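Local coordinates for protein M32 carboxypeptidase (Chitinophagaceae bacterium, PDB 7A03) that probably acts as a metal-dependent carboxypeptidase of the M32 family, removing amino acids from the C-terminal ends of peptides, at residues 8-21 and 66-80. Numbering follows the deposited sequence.
Sequences AEQYAAYKQKMQKI and ELGSLLHELHHHPEL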
ATOM      1  N   ALA A   8      -0.991 -36.635  -9.014  1.00 43.16           N
ATOM      2  CA  ALA A   8      -0.345 -35.819  -7.988  1.00 45.25           C
ATOM      3  C   ALA A   8       1.117 -35.522  -8.328  1.00 46.83           C
ATOM      4  O   ALA A   8       1.704 -34.562  -7.823  1.00 42.68           O
ATOM      5  CB  ALA A   8      -0.448 -36.495  -6.630  1.00 43.47           C
ATOM      6  N   GLU A   9       1.700 -36.362  -9.184  1.00 43.29           N
ATOM      7  CA  GLU A   9       3.092 -36.177  -9.584  1.00 40.44           C
ATOM      8  C   GLU A   9       3.266 -34.865 -10.341  1.00 38.50           C
ATOM      9  O   GLU A   9       4.220 -34.111 -10.106  1.00 37.26           O
ATOM     10  CB  GLU A   9       3.498 -37.361 -10.459  1.00 42.01           C
ATOM     11  CG  GLU A   9       4.982 -37.591 -10.610  1.00 46.80           C
ATOM     12  CD  GLU A   9       5.282 -38.991 -11.124  1.00 47.94           C
ATOM     13  OE1 GLU A   9       6.352 -39.535 -10.792  1.00 41.27           O
ATOM     14  OE2 GLU A   9       4.435 -39.553 -11.854  1.00 49.11           O
ATOM     15  N   GLN A  10       2.323 -34.566 -11.232  1.00 36.87           N
ATOM     16  CA  GLN A  10       2.362 -33.334 -12.009  1.00 31.43           C
ATOM     17  C   GLN A  10       2.120 -32.102 -11.136  1.00 27.33           C
ATOM     18  O   GLN A  10       2.788 -31.070 -11.308  1.00 27.34           O
ATOM     19  CB  GLN A  10       1.364 -33.425 -13.170  1.00 37.15           C
ATOM     20  CG  GLN A  10      -0.129 -33.586 -12.805  1.00 49.76           C
ATOM     21  CD  GLN A  10      -0.412 -34.594 -11.693  1.00 61.58           C
ATOM     22  OE1 GLN A  10       0.170 -35.681 -11.659  1.00 64.35           O
ATOM     23  NE2 GLN A  10      -1.300 -34.228 -10.772  1.00 61.79           N
ATOM     24  N   TYR A  11       1.174 -32.174 -10.196  1.00 22.59           N
ATOM     25  CA  TYR A  11       1.005 -31.039  -9.296  1.00 22.52           C
ATOM     26  C   TYR A  11       2.249 -30.837  -8.441  1.00 21.62           C
ATOM     27  O   TYR A  11       2.658 -29.696  -8.192  1.00 21.01           O
ATOM     28  CB  TYR A  11      -0.256 -31.181  -8.437  1.00 22.43           C
ATOM     29  CG  TYR A  11      -0.553 -29.928  -7.642  1.00 16.93           C
ATOM     30  CD1 TYR A  11      -1.276 -28.888  -8.200  1.00 19.92           C
ATOM     31  CD2 TYR A  11      -0.087 -29.782  -6.337  1.00 19.04           C
ATOM     32  CE1 TYR A  11      -1.530 -27.722  -7.487  1.00 18.92           C
ATOM     33  CE2 TYR A  11      -0.331 -28.626  -5.617  1.00 19.05           C
ATOM     34  CZ  TYR A  11      -1.071 -27.609  -6.194  1.00 19.92           C
ATOM     35  OH  TYR A  11      -1.315 -26.460  -5.487  1.00 19.59           O
ATOM     36  N   ALA A  12       2.880 -31.935  -7.998  1.00 18.67           N
ATOM     37  CA  ALA A  12       4.114 -31.802  -7.234  1.00 19.24           C
ATOM     38  C   ALA A  12       5.213 -31.158  -8.069  1.00 19.53           C
ATOM     39  O   ALA A  12       6.028 -30.399  -7.538  1.00 20.00           O
ATOM     40  CB  ALA A  12       4.559 -33.160  -6.684  1.00 24.24           C
ATOM     41  N   ALA A  13       5.233 -31.418  -9.383  1.00 19.18           N
ATOM     42  CA  ALA A  13       6.243 -30.762 -10.216  1.00 23.81           C
ATOM     43  C   ALA A  13       5.959 -29.271 -10.359  1.00 21.22           C
ATOM     44  O   ALA A  13       6.887 -28.448 -10.352  1.00 19.48           O
ATOM     45  CB  ALA A  13       6.339 -31.444 -11.584  1.00 19.69           C
ATOM     46  N   TYR A  14       4.677 -28.907 -10.476  1.00 20.29           N
ATOM     47  CA  TYR A  14       4.299 -27.493 -10.448  1.00 19.63           C
ATOM     48  C   TYR A  14       4.767 -26.817  -9.159  1.00 20.81           C
ATOM     49  O   TYR A  14       5.363 -25.729  -9.184  1.00 18.16           O
ATOM     50  CB  TYR A  14       2.785 -27.372 -10.622  1.00 15.78           C
ATOM     51  CG  TYR A  14       2.195 -26.085 -10.102  1.00 16.30           C
ATOM     52  CD1 TYR A  14       2.315 -24.900 -10.821  1.00 14.88           C
ATOM     53  CD2 TYR A  14       1.494 -26.058  -8.901  1.00 19.86           C
ATOM     54  CE1 TYR A  14       1.760 -23.705 -10.346  1.00 14.77           C
ATOM     55  CE2 TYR A  14       0.947 -24.888  -8.422  1.00 17.47           C
ATOM     56  CZ  TYR A  14       1.074 -23.712  -9.146  1.00 18.15           C
ATOM     57  OH  TYR A  14       0.511 -22.553  -8.635  1.00 15.57           O
ATOM     58  N   LYS A  15       4.492 -27.447  -8.018  1.00 16.50           N
ATOM     59  CA  LYS A  15       4.892 -26.880  -6.737  1.00 16.38           C
ATOM     60  C   LYS A  15       6.410 -26.743  -6.631  1.00 17.71           C
ATOM     61  O   LYS A  15       6.914 -25.723  -6.145  1.00 16.28           O
ATOM     62  CB  LYS A  15       4.316 -27.731  -5.600  1.00 22.82           C
ATOM     63  CG  LYS A  15       4.440 -27.141  -4.215  1.00 27.32           C
ATOM     64  CD  LYS A  15       3.817 -28.079  -3.189  1.00 30.06           C
ATOM     65  CE  LYS A  15       3.945 -27.531  -1.778  1.00 35.53           C
ATOM     66  NZ  LYS A  15       3.479 -28.532  -0.776  1.00 40.45           N
ATOM     67  N   GLN A  16       7.156 -27.745  -7.111  1.00 19.13           N
ATOM     68  CA  GLN A  16       8.613 -27.674  -7.058  1.00 18.25           C
ATOM     69  C   GLN A  16       9.126 -26.496  -7.883  1.00 17.45           C
ATOM     70  O   GLN A  16       9.973 -25.714  -7.424  1.00 15.92           O
ATOM     71  CB  GLN A  16       9.203 -29.005  -7.543  1.00 19.60           C
ATOM     72  CG  GLN A  16      10.721 -29.066  -7.562  1.00 21.67           C
ATOM     73  CD  GLN A  16      11.306 -28.530  -8.855  1.00 29.63           C
ATOM     74  OE1 GLN A  16      10.795 -28.810  -9.939  1.00 36.87           O
ATOM     75  NE2 GLN A  16      12.386 -27.757  -8.747  1.00 35.01           N
ATOM     76  N   LYS A  17       8.583 -26.323  -9.093  1.00 16.89           N
ATOM     77  CA  LYS A  17       9.037 -25.212  -9.930  1.00 16.22           C
ATOM     78  C   LYS A  17       8.718 -23.869  -9.291  1.00 13.49           C
ATOM     79  O   LYS A  17       9.561 -22.951  -9.277  1.00 14.18           O
ATOM     80  CB  LYS A  17       8.406 -25.303 -11.316  1.00 20.06           C
ATOM     81  CG  LYS A  17       8.915 -26.468 -12.143  1.00 21.83           C
ATOM     82  CD  LYS A  17       8.161 -26.555 -13.461  1.00 21.76           C
ATOM     83  CE  LYS A  17       8.652 -27.724 -14.297  1.00 28.18           C
ATOM     84  NZ  LYS A  17      10.086 -27.591 -14.681  1.00 25.70           N
ATOM     85  N   MET A  18       7.495 -23.723  -8.768  1.00 16.18           N
ATOM     86  CA  MET A  18       7.098 -22.453  -8.171  1.00 15.84           C
ATOM     87  C   MET A  18       7.890 -22.169  -6.906  1.00 16.17           C
ATOM     88  O   MET A  18       8.214 -21.015  -6.611  1.00 15.01           O
ATOM     89  CB  MET A  18       5.605 -22.475  -7.849  1.00 15.37           C
ATOM     90  CG  MET A  18       4.709 -22.636  -9.068  1.00 17.54           C
ATOM     91  SD  MET A  18       5.019 -21.427 -10.373  1.00 18.28           S
ATOM     92  CE  MET A  18       4.356 -19.958  -9.594  1.00 20.45           C
ATOM     93  N   GLN A  19       8.217 -23.207  -6.141  1.00 14.60           N
ATOM     94  CA  GLN A  19       8.948 -22.966  -4.909  1.00 20.36           C
ATOM     95  C   GLN A  19      10.396 -22.593  -5.192  1.00 13.97           C
ATOM     96  O   GLN A  19      10.963 -21.760  -4.484  1.00 14.74           O
ATOM     97  CB  GLN A  19       8.761 -24.146  -3.958  1.00 16.51           C
ATOM     98  CG  GLN A  19       7.294 -24.196  -3.506  1.00 16.88           C
ATOM     99  CD  GLN A  19       7.017 -25.204  -2.420  1.00 23.83           C
ATOM    100  OE1 GLN A  19       7.699 -26.222  -2.303  1.00 26.97           O
ATOM    101  NE2 GLN A  19       5.986 -24.931  -1.619  1.00 21.07           N
ATOM    102  N   LYS A  20      10.978 -23.133  -6.270  1.00 15.60           N
ATOM    103  CA  LYS A  20      12.311 -22.694  -6.689  1.00 16.64           C
ATOM    104  C   LYS A  20      12.301 -21.219  -7.093  1.00 14.34           C
ATOM    105  O   LYS A  20      13.162 -20.424  -6.663  1.00 14.95           O
ATOM    106  CB  LYS A  20      12.773 -23.578  -7.852  1.00 18.99           C
ATOM    107  CG  LYS A  20      14.101 -23.184  -8.483  1.00 16.28           C
ATOM    108  CD  LYS A  20      14.453 -24.180  -9.575  1.00 17.51           C
ATOM    109  CE  LYS A  20      15.638 -23.702 -10.388  1.00 20.93           C
ATOM    110  NZ  LYS A  20      15.933 -24.655 -11.498  1.00 26.36           N
ATOM    111  N   ILE A  21      11.300 -20.826  -7.897  1.00 13.78           N
ATOM    112  CA  ILE A  21      11.166 -19.419  -8.271  1.00 13.49           C
ATOM    113  C   ILE A  21      11.033 -18.549  -7.028  1.00 13.48           C
ATOM    114  O   ILE A  21      11.647 -17.480  -6.921  1.00 13.14           O
ATOM    115  CB  ILE A  21       9.965 -19.235  -9.215  1.00 13.92           C
ATOM    116  CG1 ILE A  21      10.237 -19.883 -10.574  1.00 17.19           C
ATOM    117  CG2 ILE A  21       9.627 -17.754  -9.390  1.00 16.08           C
ATOM    118  CD1 ILE A  21       8.966 -20.164 -11.343  1.00 13.85           C
ATOM    119  N   GLU A  66       8.508 -25.294 -20.119  1.00 21.00           N
ATOM    120  CA  GLU A  66       8.088 -26.482 -19.376  1.00 22.17           C
ATOM    121  C   GLU A  66       7.045 -26.126 -18.328  1.00 19.53           C
ATOM    122  O   GLU A  66       6.097 -26.886 -18.091  1.00 24.67           O
ATOM    123  CB  GLU A  66       9.297 -27.120 -18.696  1.00 28.49           C
ATOM    124  CG  GLU A  66      10.342 -27.663 -19.654  1.00 38.43           C
ATOM    125  CD  GLU A  66      11.385 -26.629 -20.044  1.00 44.59           C
ATOM    126  OE1 GLU A  66      11.266 -25.452 -19.630  1.00 39.50           O
ATOM    127  OE2 GLU A  66      12.332 -27.003 -20.770  1.00 48.51           O
ATOM    128  N   LEU A  67       7.200 -24.964 -17.696  1.00 21.76           N
ATOM    129  CA  LEU A  67       6.198 -24.519 -16.739  1.00 18.65           C
ATOM    130  C   LEU A  67       4.865 -24.243 -17.431  1.00 17.44           C
ATOM    131  O   LEU A  67       3.803 -24.608 -16.909  1.00 19.26           O
ATOM    132  CB  LEU A  67       6.710 -23.292 -15.988  1.00 15.80           C
ATOM    133  CG  LEU A  67       5.728 -22.712 -14.961  1.00 18.83           C
ATOM    134  CD1 LEU A  67       5.419 -23.742 -13.891  1.00 18.67           C
ATOM    135  CD2 LEU A  67       6.289 -21.436 -14.334  1.00 17.16           C
ATOM    136  N   GLY A  68       4.889 -23.618 -18.615  1.00 19.26           N
ATOM    137  CA  GLY A  68       3.644 -23.387 -19.329  1.00 23.40           C
ATOM    138  C   GLY A  68       2.945 -24.678 -19.704  1.00 24.06           C
ATOM    139  O   GLY A  68       1.722 -24.807 -19.551  1.00 21.60           O
ATOM    140  N   SER A  69       3.710 -25.657 -20.193  1.00 23.16           N
ATOM    141  CA  SER A  69       3.112 -26.940 -20.552  1.00 24.33           C
ATOM    142  C   SER A  69       2.495 -27.624 -19.338  1.00 21.41           C
ATOM    143  O   SER A  69       1.383 -28.166 -19.419  1.00 24.04           O
ATOM    144  CB  SER A  69       4.146 -27.842 -21.225  1.00 26.81           C
ATOM    145  OG  SER A  69       4.657 -27.222 -22.389  1.00 35.04           O
ATOM    146  N   LEU A  70       3.193 -27.588 -18.201  1.00 23.08           N
ATOM    147  CA  LEU A  70       2.664 -28.161 -16.968  1.00 22.63           C
ATOM    148  C   LEU A  70       1.369 -27.473 -16.538  1.00 20.47           C
ATOM    149  O   LEU A  70       0.402 -28.130 -16.137  1.00 22.94           O
ATOM    150  CB  LEU A  70       3.724 -28.020 -15.883  1.00 26.40           C
ATOM    151  CG  LEU A  70       3.621 -28.810 -14.587  1.00 28.33           C
ATOM    152  CD1 LEU A  70       3.436 -30.291 -14.867  1.00 30.84           C
ATOM    153  CD2 LEU A  70       4.896 -28.561 -13.803  1.00 24.76           C
ATOM    154  N   LEU A  71       1.346 -26.140 -16.572  1.00 20.07           N
ATOM    155  CA  LEU A  71       0.139 -25.426 -16.164  1.00 20.16           C
ATOM    156  C   LEU A  71      -1.032 -25.777 -17.069  1.00 22.73           C
ATOM    157  O   LEU A  71      -2.159 -25.978 -16.596  1.00 24.59           O
ATOM    158  CB  LEU A  71       0.390 -23.922 -16.189  1.00 18.51           C
ATOM    159  CG  LEU A  71       1.313 -23.435 -15.082  1.00 19.53           C
ATOM    160  CD1 LEU A  71       1.770 -22.013 -15.369  1.00 17.31           C
ATOM    161  CD2 LEU A  71       0.603 -23.531 -13.736  1.00 22.38           C
ATOM    162  N   HIS A  72      -0.783 -25.861 -18.375  1.00 20.59           N
ATOM    163  CA  HIS A  72      -1.855 -26.208 -19.303  1.00 23.25           C
ATOM    164  C   HIS A  72      -2.345 -27.637 -19.099  1.00 27.23           C
ATOM    165  O   HIS A  72      -3.540 -27.909 -19.267  1.00 33.05           O
ATOM    166  CB  HIS A  72      -1.381 -25.960 -20.733  1.00 24.13           C
ATOM    167  CG  HIS A  72      -1.464 -24.526 -21.152  1.00 32.22           C
ATOM    168  ND1 HIS A  72      -2.660 -23.847 -21.248  1.00 36.16           N
ATOM    169  CD2 HIS A  72      -0.502 -23.641 -21.507  1.00 34.85           C
ATOM    170  CE1 HIS A  72      -2.432 -22.606 -21.639  1.00 35.10           C
ATOM    171  NE2 HIS A  72      -1.131 -22.455 -21.805  1.00 32.64           N
ATOM    172  N   GLU A  73      -1.452 -28.553 -18.721  1.00 26.42           N
ATOM    173  CA  GLU A  73      -1.877 -29.915 -18.405  1.00 28.48           C
ATOM    174  C   GLU A  73      -2.703 -29.952 -17.124  1.00 28.97           C
ATOM    175  O   GLU A  73      -3.736 -30.626 -17.059  1.00 29.17           O
ATOM    176  CB  GLU A  73      -0.654 -30.820 -18.287  1.00 30.26           C
ATOM    177  CG  GLU A  73      -0.929 -32.191 -17.703  1.00 33.40           C
ATOM    178  CD  GLU A  73       0.349 -32.976 -17.448  1.00 46.96           C
ATOM    179  OE1 GLU A  73       1.439 -32.358 -17.442  1.00 47.12           O
ATOM    180  OE2 GLU A  73       0.264 -34.209 -17.261  1.00 51.28           O
ATOM    181  N   LEU A  74      -2.278 -29.211 -16.104  1.00 27.80           N
ATOM    182  CA  LEU A  74      -2.975 -29.222 -14.826  1.00 24.78           C
ATOM    183  C   LEU A  74      -4.312 -28.500 -14.887  1.00 26.23           C
ATOM    184  O   LEU A  74      -5.190 -28.778 -14.056  1.00 26.26           O
ATOM    185  CB  LEU A  74      -2.079 -28.611 -13.752  1.00 27.12           C
ATOM    186  CG  LEU A  74      -0.973 -29.568 -13.313  1.00 23.22           C
ATOM    187  CD1 LEU A  74       0.232 -28.824 -12.751  1.00 23.51           C
ATOM    188  CD2 LEU A  74      -1.553 -30.515 -12.291  1.00 25.07           C
ATOM    189  N   HIS A  75      -4.486 -27.580 -15.840  1.00 29.13           N
ATOM    190  CA  HIS A  75      -5.774 -26.913 -15.990  1.00 32.34           C
ATOM    191  C   HIS A  75      -6.889 -27.903 -16.308  1.00 35.78           C
ATOM    192  O   HIS A  75      -8.058 -27.630 -16.012  1.00 35.00           O
ATOM    193  CB  HIS A  75      -5.695 -25.837 -17.073  1.00 41.96           C
ATOM    194  CG  HIS A  75      -6.585 -24.658 -16.823  1.00 48.71           C
ATOM    195  ND1 HIS A  75      -6.774 -24.119 -15.567  1.00 49.31           N
ATOM    196  CD2 HIS A  75      -7.335 -23.911 -17.669  1.00 48.52           C
ATOM    197  CE1 HIS A  75      -7.602 -23.093 -15.651  1.00 48.31           C
ATOM    198  NE2 HIS A  75      -7.958 -22.947 -16.914  1.00 49.85           N
ATOM    199  N   HIS A  76      -6.555 -29.054 -16.901  1.00 32.34           N
ATOM    200  CA  HIS A  76      -7.552 -30.057 -17.261  1.00 38.87           C
ATOM    201  C   HIS A  76      -7.647 -31.203 -16.259  1.00 36.26           C
ATOM    202  O   HIS A  76      -8.116 -32.289 -16.618  1.00 35.62           O
ATOM    203  CB  HIS A  76      -7.322 -30.617 -18.670  1.00 47.58           C
ATOM    204  CG  HIS A  76      -6.886 -29.595 -19.673  1.00 59.02           C
ATOM    205  ND1 HIS A  76      -5.778 -29.769 -20.474  1.00 61.73           N
ATOM    206  CD2 HIS A  76      -7.408 -28.391 -20.008  1.00 61.84           C
ATOM    207  CE1 HIS A  76      -5.637 -28.718 -21.260  1.00 63.11           C
ATOM    208  NE2 HIS A  76      -6.612 -27.866 -20.996  1.00 63.12           N
ATOM    209  N   HIS A  77      -7.225 -30.990 -15.015  1.00 30.40           N
ATOM    210  CA  HIS A  77      -7.312 -32.036 -14.008  1.00 32.96           C
ATOM    211  C   HIS A  77      -8.477 -31.720 -13.079  1.00 33.45           C
ATOM    212  O   HIS A  77      -8.307 -30.957 -12.112  1.00 29.88           O
ATOM    213  CB  HIS A  77      -6.007 -32.138 -13.215  1.00 30.46           C
ATOM    214  CG  HIS A  77      -4.944 -32.953 -13.888  1.00 42.69           C
ATOM    215  ND1 HIS A  77      -4.391 -34.077 -13.313  1.00 45.10           N
ATOM    216  CD2 HIS A  77      -4.319 -32.797 -15.080  1.00 44.18           C
ATOM    217  CE1 HIS A  77      -3.479 -34.583 -14.123  1.00 43.87           C
ATOM    218  NE2 HIS A  77      -3.415 -33.825 -15.202  1.00 44.39           N
ATOM    219  N   PRO A  78      -9.671 -32.273 -13.314  1.00 31.22           N
ATOM    220  CA  PRO A  78     -10.787 -32.014 -12.397  1.00 28.38           C
ATOM    221  C   PRO A  78     -10.620 -32.697 -11.051  1.00 26.47           C
ATOM    222  O   PRO A  78     -11.391 -32.400 -10.128  1.00 27.81           O
ATOM    223  CB  PRO A  78     -11.997 -32.559 -13.160  1.00 31.64           C
ATOM    224  CG  PRO A  78     -11.436 -33.659 -14.000  1.00 30.98           C
ATOM    225  CD  PRO A  78      -9.988 -33.331 -14.290  1.00 35.98           C
ATOM    226  N   GLU A  79      -9.627 -33.584 -10.930  1.00 29.74           N
ATOM    227  CA  GLU A  79      -9.331 -34.287  -9.686  1.00 37.88           C
ATOM    228  C   GLU A  79      -8.900 -33.338  -8.574  1.00 34.66           C
ATOM    229  O   GLU A  79      -9.201 -33.582  -7.400  1.00 35.91           O
ATOM    230  CB  GLU A  79      -8.197 -35.274  -9.960  1.00 44.62           C
ATOM    231  CG  GLU A  79      -7.175 -34.699 -10.944  1.00 54.66           C
ATOM    232  CD  GLU A  79      -5.814 -35.364 -10.874  1.00 64.80           C
ATOM    233  OE1 GLU A  79      -5.523 -36.205 -11.751  1.00 69.26           O
ATOM    234  OE2 GLU A  79      -5.029 -35.037  -9.957  1.00 68.41           O
ATOM    235  N   LEU A  80      -8.183 -32.272  -8.917  1.00 30.23           N
ATOM    236  CA  LEU A  80      -7.548 -31.431  -7.911  1.00 26.75           C
ATOM    237  C   LEU A  80      -8.579 -30.750  -7.013  1.00 22.90           C
ATOM    238  O   LEU A  80      -9.723 -30.496  -7.414  1.00 25.25           O
ATOM    239  CB  LEU A  80      -6.700 -30.368  -8.605  1.00 25.48           C
ATOM    240  CG  LEU A  80      -5.620 -30.934  -9.522  1.00 25.40           C
ATOM    241  CD1 LEU A  80      -4.937 -29.810 -10.263  1.00 26.68           C
ATOM    242  CD2 LEU A  80      -4.625 -31.729  -8.691  1.00 31.60           C
TER
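L70 fits as a knob into the hole formed by Q10, A13, Y14 and K17, its CD2 methyl lying 3.4 Å from the backbone N of Y14 while CD1 turns toward the carbonyl O of Q10. Chi1 of -165° carries the branch into the hole, and chi2 of 52° then sets the two methyls on these neighbours. One turn on, L74 divides its methyls between Y14 and Q10: CD1 meets CB of Y14 at 3.6 Å, and CD2 presses on CG of Q10 at 3.4 Å. The same L74 CD2 lies at the edge of the Y11 ring, near its plane. CG of Q10 also touches CE1 of H77 at 3.7 Å, because the Q10 chain leaves between its own N and carbonyl carbon and then bends at chi2. Cutting Q10 back to an alanine here removes CG, which would probably open a gap between L74 and H77. L71 reaches the Y14 ring, its CD2 3.6 Å from CE1. At the far end, the aliphatic part of K17 slides past L67, CD to CD1 4.0 Å, and L67 CD2 meets M18 and I21. Farther out, hydrogen bonds between Y11 OH and ND2 of N87, and between Y14 OH and OG of S91, tie both rings to helix 82-100, and F62 of helix 44-62 backs M18 and L67. The segment axes approach to 10.0 Å at 139°, an apolar, antiparallel but strongly inclined helix pair built round a single knob-into-hole, L70, in the mainly helical M32 fold.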